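Local coordinates for protein putative xanthine dehydrogenase YAGS fad-binding subunit (Escherichia coli, PDB 5G5G) that probably oxidises aldehydes in the periplasm, serving as the molybdenum-cofactor-binding subunit of a three-chain aldehyde oxidase of the xanthine oxidase family, at residues Asp219-Leu224 / Glu229-Ile234; Ile213-Thr218 / Lys245-Ser250; Val431-Ala436 / Val604-Ala609. All coordinates share one frame; numbering follows the deposited sequence. Where two conformers were deposited one is given.

In the fold
Contacts 1 and 2 are neighbours, centres about 9 Å apart, and draw on opposite ends of the same helix, 213-224; contact 1 is nested in the loop that contact 2 closes. Both are buried and largely apolar: aliphatic side chains in contact 1, and an aromatic pair, a cysteine and leucines in contact 2, which reaches from the helix to the molybdenum pocket. Contact 3 lies across the molecule, its centre about 47 Å from that of contact 1 and 38 Å from that of contact 2, in the second cofactor-binding region. It is partly buried and more polar: a valine methyl lies on one arginine, and two arginines and a histidine gather round a glutamate of the intervening strand.

Contact 1: residues Asp219-Leu224 / Glu229-Ile234; sequences DLAKTL and ENVRII
An apolar helix-on-sheet contact joins L220 and A221, in the C-terminal half of helix 213-224, to V231 and I233 on the short strand that follows it. All four residues are buried. L220 enters with CD2, which meets I233 CD1 at 4.1 Å, the two side chains crossing obliquely. The same methyl lies near V231 CG1, at 4.5 Å, and so spans two consecutive inward-facing positions of the strand. This reach follows from L220 placing CG anti to its backbone N (chi1 -178°). A221 CB approaches the other branch of the valine, CG2, at 4.2 Å; the small methyl fits the closest backbone approach, where A221 CA and V231 CA are 6.8 Å apart. The axes of helix and strand stay 9.6 Å apart at an angle of 137°. On the helix, D219 O takes T223 N and T223 OG1 from opposite faces of its carbonyl plane. I233 also packs on I213 and C216, extending the apolar seam toward the helix N-terminus. Such a seam is typical of a beta-alpha-beta unit, here strand 203-208, helix 213-224 and strand 231-234, the last being the outermost strand of its mixed sheet within this chain.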
# COMPACT_ATOMS: atom_id res chain seq x y z
N ASP C 219 -21.57 13.25 -10.53
CA ASP C 219 -21.21 13.91 -9.27
C ASP C 219 -20.38 15.13 -9.55
O ASP C 219 -20.54 16.16 -8.85
CB ASP C 219 -20.51 12.95 -8.31
CG ASP C 219 -21.46 11.85 -7.81
OD1 ASP C 219 -22.68 12.02 -8.02
OD2 ASP C 219 -21.05 10.83 -7.22
N LEU C 220 -19.49 15.05 -10.53
CA LEU C 220 -18.65 16.25 -10.85
C LEU C 220 -19.55 17.36 -11.42
O LEU C 220 -19.43 18.54 -11.05
CB LEU C 220 -17.55 15.92 -11.84
CG LEU C 220 -16.61 17.06 -12.20
CD1 LEU C 220 -16.04 17.72 -10.95
CD2 LEU C 220 -15.50 16.57 -13.10
N ALA C 221 -20.43 16.96 -12.34
CA ALA C 221 -21.39 17.92 -12.90
C ALA C 221 -22.25 18.56 -11.82
O ALA C 221 -22.44 19.76 -11.83
CB ALA C 221 -22.24 17.30 -14.00
N LYS C 222 -22.77 17.78 -10.86
CA LYS C 222 -23.60 18.36 -9.81
C LYS C 222 -22.81 19.31 -8.91
O LYS C 222 -23.34 20.31 -8.43
CB LYS C 222 -24.21 17.25 -8.95
CG LYS C 222 -25.19 17.73 -7.89
CD LYS C 222 -25.91 16.54 -7.25
CE LYS C 222 -26.60 16.88 -5.91
NZ LYS C 222 -27.97 17.42 -5.92
N THR C 223 -21.57 18.95 -8.62
CA THR C 223 -20.72 19.77 -7.77
C THR C 223 -20.39 21.10 -8.44
O THR C 223 -20.47 22.20 -7.83
CB THR C 223 -19.42 19.02 -7.40
OG1 THR C 223 -19.71 17.73 -6.82
CG2 THR C 223 -18.63 19.81 -6.40
N LEU C 224 -20.01 21.03 -9.70
CA LEU C 224 -19.75 22.24 -10.50
C LEU C 224 -20.98 23.04 -10.89
O LEU C 224 -20.83 24.21 -11.30
CB LEU C 224 -19.06 21.87 -11.79
CG LEU C 224 -17.63 21.29 -11.62
CD1 LEU C 224 -17.10 20.83 -12.97
CD2 LEU C 224 -16.73 22.35 -11.00
N GLU C 229 -24.24 16.67 -19.54
CA GLU C 229 -23.91 16.46 -20.94
C GLU C 229 -22.64 17.20 -21.37
O GLU C 229 -22.07 16.86 -22.39
CB GLU C 229 -25.08 16.83 -21.91
CG GLU C 229 -26.15 17.82 -21.43
CD GLU C 229 -27.10 17.26 -20.34
OE1 GLU C 229 -27.72 16.18 -20.53
OE2 GLU C 229 -27.24 17.89 -19.26
N ASN C 230 -22.23 18.20 -20.61
CA ASN C 230 -21.06 19.00 -20.91
C ASN C 230 -19.75 18.45 -20.31
O ASN C 230 -18.73 19.09 -20.40
CB ASN C 230 -21.31 20.42 -20.46
CG ASN C 230 -22.29 21.15 -21.38
OD1 ASN C 230 -22.71 20.60 -22.38
ND2 ASN C 230 -22.60 22.39 -21.07
N VAL C 231 -19.80 17.24 -19.75
CA VAL C 231 -18.66 16.63 -19.02
C VAL C 231 -18.33 15.28 -19.64
O VAL C 231 -19.23 14.45 -19.85
CB VAL C 231 -18.97 16.41 -17.55
CG1 VAL C 231 -17.80 15.68 -16.84
CG2 VAL C 231 -19.26 17.75 -16.88
N ARG C 232 -17.04 15.07 -19.89
CA ARG C 232 -16.54 13.83 -20.39
C ARG C 232 -15.47 13.39 -19.38
O ARG C 232 -14.60 14.16 -19.02
CB ARG C 232 -15.94 13.91 -21.79
CG ARG C 232 -15.38 12.58 -22.32
CD ARG C 232 -14.92 12.69 -23.76
NE ARG C 232 -14.26 11.48 -24.26
CZ ARG C 232 -13.68 11.37 -25.44
NH1 ARG C 232 -13.57 12.41 -26.29
NH2 ARG C 232 -13.15 10.23 -25.81
N ILE C 233 -15.58 12.13 -18.93
CA ILE C 233 -14.64 11.56 -17.98
C ILE C 233 -13.85 10.45 -18.69
O ILE C 233 -14.45 9.57 -19.37
CB ILE C 233 -15.40 10.97 -16.76
CG1 ILE C 233 -16.28 12.00 -16.03
CG2 ILE C 233 -14.46 10.28 -15.81
CD1 ILE C 233 -15.54 13.22 -15.51
N ILE C 234 -12.53 10.39 -18.44
CA ILE C 234 -11.62 9.45 -19.07
C ILE C 234 -10.71 8.83 -18.01
O ILE C 234 -10.08 9.54 -17.27
CB ILE C 234 -10.75 10.18 -20.15
CG1 ILE C 234 -11.68 10.78 -21.19
CG2 ILE C 234 -9.73 9.25 -20.73
CD1 ILE C 234 -11.00 11.64 -22.23

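Contact 2: residues Ile213-Thr218 / Lys245-Ser250. With MOS (dioxothiomolybdenum(VI) ion), chain Z.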
# COMPACT_ATOMS: atom_id res chain seq x y z
N ILE C 213 -17.15 5.49 -13.69
CA ILE C 213 -17.05 6.58 -14.67
C ILE C 213 -18.34 7.36 -14.64
O ILE C 213 -18.32 8.60 -14.62
CB ILE C 213 -16.80 6.06 -16.10
CG1 ILE C 213 -15.40 5.41 -16.23
CG2 ILE C 213 -16.97 7.15 -17.17
CD1 ILE C 213 -14.24 6.42 -16.13
N ASP C 214 -19.47 6.64 -14.64
CA ASP C 214 -20.75 7.38 -14.74
C ASP C 214 -21.04 8.17 -13.45
O ASP C 214 -21.53 9.30 -13.53
CB ASP C 214 -21.91 6.45 -15.08
CG ASP C 214 -23.17 7.21 -15.44
OD1 ASP C 214 -23.18 8.01 -16.39
OD2 ASP C 214 -24.18 6.93 -14.77
N TRP C 215 -20.74 7.60 -12.28
CA TRP C 215 -20.96 8.30 -11.01
C TRP C 215 -20.07 9.53 -10.99
O TRP C 215 -20.50 10.59 -10.53
CB TRP C 215 -20.55 7.46 -9.82
CG TRP C 215 -21.47 6.30 -9.52
CD1 TRP C 215 -22.63 5.95 -10.15
CD2 TRP C 215 -21.28 5.38 -8.45
NE1 TRP C 215 -23.16 4.79 -9.56
CE2 TRP C 215 -22.36 4.46 -8.48
CE3 TRP C 215 -20.30 5.23 -7.48
CZ2 TRP C 215 -22.49 3.43 -7.53
CZ3 TRP C 215 -20.43 4.21 -6.54
CH2 TRP C 215 -21.49 3.30 -6.60
N CYS C 216 -18.83 9.36 -11.44
CA CYS C 216 -17.88 10.53 -11.50
C CYS C 216 -18.47 11.65 -12.32
O CYS C 216 -18.50 12.83 -11.91
CB CYS C 216 -16.55 10.08 -12.09
SG CYS C 216 -15.26 11.37 -12.16
N ARG C 217 -18.94 11.32 -13.51
CA ARG C 217 -19.49 12.33 -14.39
C ARG C 217 -20.68 13.09 -13.76
O ARG C 217 -20.76 14.34 -13.76
CB ARG C 217 -19.93 11.66 -15.68
CG ARG C 217 -20.25 12.62 -16.80
CD ARG C 217 -20.85 11.82 -17.91
NE ARG C 217 -21.43 12.65 -18.93
CZ ARG C 217 -22.34 12.24 -19.80
NH1 ARG C 217 -22.82 11.00 -19.75
NH2 ARG C 217 -22.80 13.10 -20.70
N THR C 218 -21.61 12.32 -13.19
CA THR C 218 -22.79 12.91 -12.59
C THR C 218 -22.43 13.78 -11.38
O THR C 218 -22.95 14.89 -11.24
CB THR C 218 -23.78 11.84 -12.16
OG1 THR C 218 -24.21 11.18 -13.34
CG2 THR C 218 -24.97 12.45 -11.46
N LYS C 245 -11.37 4.90 -4.75
CA LYS C 245 -11.62 5.65 -5.95
C LYS C 245 -12.99 5.37 -6.52
O LYS C 245 -13.24 5.65 -7.67
CB LYS C 245 -10.51 5.38 -6.98
CG LYS C 245 -9.17 5.96 -6.54
CD LYS C 245 -8.07 5.59 -7.50
CE LYS C 245 -6.68 5.95 -6.96
NZ LYS C 245 -5.55 5.54 -7.86
N LEU C 246 -13.92 4.91 -5.70
CA LEU C 246 -15.31 4.83 -6.10
C LEU C 246 -15.97 6.14 -6.33
O LEU C 246 -16.93 6.20 -7.07
CB LEU C 246 -16.17 4.14 -5.01
CG LEU C 246 -15.98 2.65 -4.86
CD1 LEU C 246 -16.54 2.21 -3.53
CD2 LEU C 246 -16.62 1.93 -6.02
N PHE C 247 -15.51 7.20 -5.63
CA PHE C 247 -16.20 8.45 -5.61
C PHE C 247 -15.32 9.60 -6.09
O PHE C 247 -14.08 9.56 -6.02
CB PHE C 247 -16.63 8.73 -4.16
CG PHE C 247 -17.20 7.53 -3.47
CD1 PHE C 247 -18.33 6.93 -3.96
CD2 PHE C 247 -16.56 6.99 -2.34
CE1 PHE C 247 -18.86 5.80 -3.33
CE2 PHE C 247 -17.09 5.86 -1.73
CZ PHE C 247 -18.23 5.27 -2.22
N LEU C 248 -15.96 10.66 -6.48
CA LEU C 248 -15.27 11.95 -6.70
C LEU C 248 -14.44 12.40 -5.49
O LEU C 248 -14.98 12.46 -4.35
CB LEU C 248 -16.31 13.02 -7.00
CG LEU C 248 -15.78 14.31 -7.63
CD1 LEU C 248 -15.40 13.99 -9.07
CD2 LEU C 248 -16.88 15.34 -7.54
N ARG C 249 -13.16 12.74 -5.72
CA ARG C 249 -12.30 13.27 -4.66
C ARG C 249 -11.78 14.70 -5.05
O ARG C 249 -12.08 15.21 -6.13
CB ARG C 249 -11.14 12.31 -4.45
CG ARG C 249 -11.57 10.89 -4.07
CD ARG C 249 -11.27 10.53 -2.59
NE ARG C 249 -12.01 11.37 -1.69
CZ ARG C 249 -13.27 11.16 -1.29
NH1 ARG C 249 -13.96 10.11 -1.71
NH2 ARG C 249 -13.84 12.03 -0.48
N SER C 250 -11.02 15.30 -4.13
CA SER C 250 -10.64 16.70 -4.21
C SER C 250 -9.80 17.00 -5.48
O SER C 250 -9.83 18.11 -6.00
CB SER C 250 -9.89 17.11 -2.96
OG SER C 250 -8.71 16.33 -2.76
MO MOS Z . -14.91 -2.15 -3.62
S MOS Z . -14.95 -1.31 -1.47
O1 MOS Z . -14.70 -0.58 -4.44
O2 MOS Z . -16.97 -2.22 -3.25
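The W215 ring presents its edge to the backbone of L246, with CE3 3.5 Å from L246 O and the oxygen close to the ring plane. Its CZ3 also touches F247 CE1 at 3.9 Å; the two aromatic side chains lie side by side and point the same way, their rings meeting obliquely. One face of F247 is covered by L246 CB, 3.5 Å above the ring plane and over its centre. The contact thus sets the N-terminal half of helix 213-224, the helix of a beta-alpha-beta unit, against the loop that leads into helix 250-262, where R249 is the N-cap residue. K94 makes a cation-pi interaction with W215 and also touches F247. Further along, C216 holds SG anti to its backbone N (chi1 -177°), which brings the sulfur to 4.1 Å from L248 CD1 in a buried apolar contact. The loop also reaches the active-site region: Q211 accepts a hydrogen bond from K245 N through OE1 while its NE2 is hydrogen-bonded to the dioxothiomolybdenum group, so the backbone N-H of K245 probably helps to orient the Q211 amide. L246 lines the same pocket with its isobutyl group, whose CD1 lies 3.5 Å from O1 of the ion.

Contact 3: residues Val431-Ala436 / Val604-Ala609; sequences VGHGVA and VRRMLA
Two side-chain contacts, V431 with R605 and H433 with R606, join strands 429-441 and 602-612 across the strand that separates them in the sheet, 584-596. The backbones stay well apart, V431 CA lying 8.7 Å from R605 CA, and no hydrogen bond links the two segments directly.

The van der Waals part is a methyl laid on the flat face of a guanidinium. V431 CG2 sits over the centre of one face of R605, 3.8 Å from CZ, while CG1 comes to 4.1 Å from R605 NE; the two side chains cross at about a right angle. A bend in the arginine chain (chi3 65°) turns the flat group to offer this face.

The polar part converges on E592 of the middle strand. R605 NE forms a salt bridge to E592 OE2; R606 NH2 forms one to E592 OE1, and H433 NE2 a hydrogen bond to that same oxygen. H433 NE2 and R606 NH2 are therefore brought together edge to edge, 4.1 Å apart, with ring and guanidinium planes at 68°. R605 NH1 also pairs with D426; R606 NH1 hydrogen-bonds to F412 O, and the R606 guanidinium makes a cation-pi interaction with the F412 ring.

Putting an alanine in place of R605 would probably leave D426 and E592 OE2 without these salt-bridge mates and open a gap over V431 CG2.

R605 and R606, set opposite the single E592, form a classic beta bulge between antiparallel strands 602-612 and 584-596, which lets consecutive arginines turn to the same side and share one carboxylate.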
# COMPACT_ATOMS: atom_id res chain seq x y z
N VAL C 431 4.96 -22.67 15.50
CA VAL C 431 4.13 -22.83 14.30
C VAL C 431 2.69 -23.12 14.66
O VAL C 431 2.40 -23.90 15.59
CB VAL C 431 4.66 -23.98 13.46
CG1 VAL C 431 3.82 -24.16 12.23
CG2 VAL C 431 6.13 -23.69 13.07
N GLY C 432 1.80 -22.49 13.92
CA GLY C 432 0.37 -22.68 14.11
C GLY C 432 -0.38 -22.71 12.80
O GLY C 432 0.06 -22.14 11.80
N HIS C 433 -1.55 -23.38 12.85
CA HIS C 433 -2.46 -23.54 11.75
C HIS C 433 -3.81 -22.99 12.14
O HIS C 433 -4.26 -23.22 13.28
CB HIS C 433 -2.57 -25.03 11.36
CG HIS C 433 -1.26 -25.65 11.01
ND1 HIS C 433 -0.46 -26.28 11.94
CD2 HIS C 433 -0.56 -25.64 9.85
CE1 HIS C 433 0.64 -26.71 11.36
NE2 HIS C 433 0.63 -26.29 10.10
N GLY C 434 -4.42 -22.22 11.25
CA GLY C 434 -5.73 -21.60 11.47
C GLY C 434 -6.61 -21.67 10.25
O GLY C 434 -6.12 -21.76 9.11
N VAL C 435 -7.93 -21.63 10.49
CA VAL C 435 -8.89 -21.59 9.44
C VAL C 435 -9.94 -20.55 9.70
O VAL C 435 -10.24 -20.24 10.87
CB VAL C 435 -9.57 -22.98 9.26
CG1 VAL C 435 -10.32 -23.39 10.54
CG2 VAL C 435 -10.47 -23.04 8.05
N ALA C 436 -10.51 -20.04 8.61
CA ALA C 436 -11.71 -19.19 8.69
C ALA C 436 -12.52 -19.31 7.40
O ALA C 436 -11.96 -19.64 6.32
CB ALA C 436 -11.36 -17.72 8.93
N VAL C 604 3.99 -15.16 8.14
CA VAL C 604 3.15 -16.15 7.52
C VAL C 604 3.97 -17.13 6.71
O VAL C 604 4.79 -16.72 5.90
CB VAL C 604 2.07 -15.51 6.66
CG1 VAL C 604 1.06 -16.55 6.14
CG2 VAL C 604 1.35 -14.44 7.48
N ARG C 605 3.69 -18.42 6.88
CA ARG C 605 4.43 -19.49 6.23
C ARG C 605 3.79 -20.11 5.00
O ARG C 605 4.52 -20.49 4.09
CB ARG C 605 4.74 -20.58 7.22
CG ARG C 605 5.74 -20.10 8.27
CD ARG C 605 5.68 -20.93 9.54
NE ARG C 605 6.11 -22.32 9.33
CZ ARG C 605 7.34 -22.81 9.55
NH1 ARG C 605 8.30 -22.04 10.01
NH2 ARG C 605 7.57 -24.10 9.36
N ARG C 606 2.45 -20.18 4.97
CA ARG C 606 1.72 -20.79 3.89
C ARG C 606 0.28 -20.30 3.98
O ARG C 606 -0.26 -20.19 5.09
CB ARG C 606 1.78 -22.30 4.08
CG ARG C 606 1.25 -23.11 2.94
CD ARG C 606 1.73 -24.56 3.12
NE ARG C 606 1.58 -25.13 4.48
CZ ARG C 606 0.71 -26.10 4.84
NH1 ARG C 606 -0.15 -26.61 3.98
NH2 ARG C 606 0.70 -26.58 6.06
N MET C 607 -0.31 -19.97 2.82
CA MET C 607 -1.73 -19.63 2.74
C MET C 607 -2.41 -20.37 1.61
O MET C 607 -1.84 -20.48 0.53
CB MET C 607 -1.91 -18.12 2.55
CG MET C 607 -1.21 -17.28 3.59
SD MET C 607 -1.42 -15.52 3.19
CE MET C 607 -3.12 -15.28 3.61
N LEU C 608 -3.62 -20.87 1.90
CA LEU C 608 -4.49 -21.49 0.90
C LEU C 608 -5.85 -20.81 0.97
O LEU C 608 -6.40 -20.63 2.05
CB LEU C 608 -4.64 -22.98 1.12
CG LEU C 608 -5.68 -23.70 0.24
CD1 LEU C 608 -5.29 -23.68 -1.22
CD2 LEU C 608 -5.88 -25.14 0.72
N ALA C 609 -6.39 -20.42 -0.17
CA ALA C 609 -7.80 -20.00 -0.28
C ALA C 609 -8.53 -20.95 -1.25
O ALA C 609 -8.09 -21.15 -2.38
CB ALA C 609 -7.90 -18.60 -0.81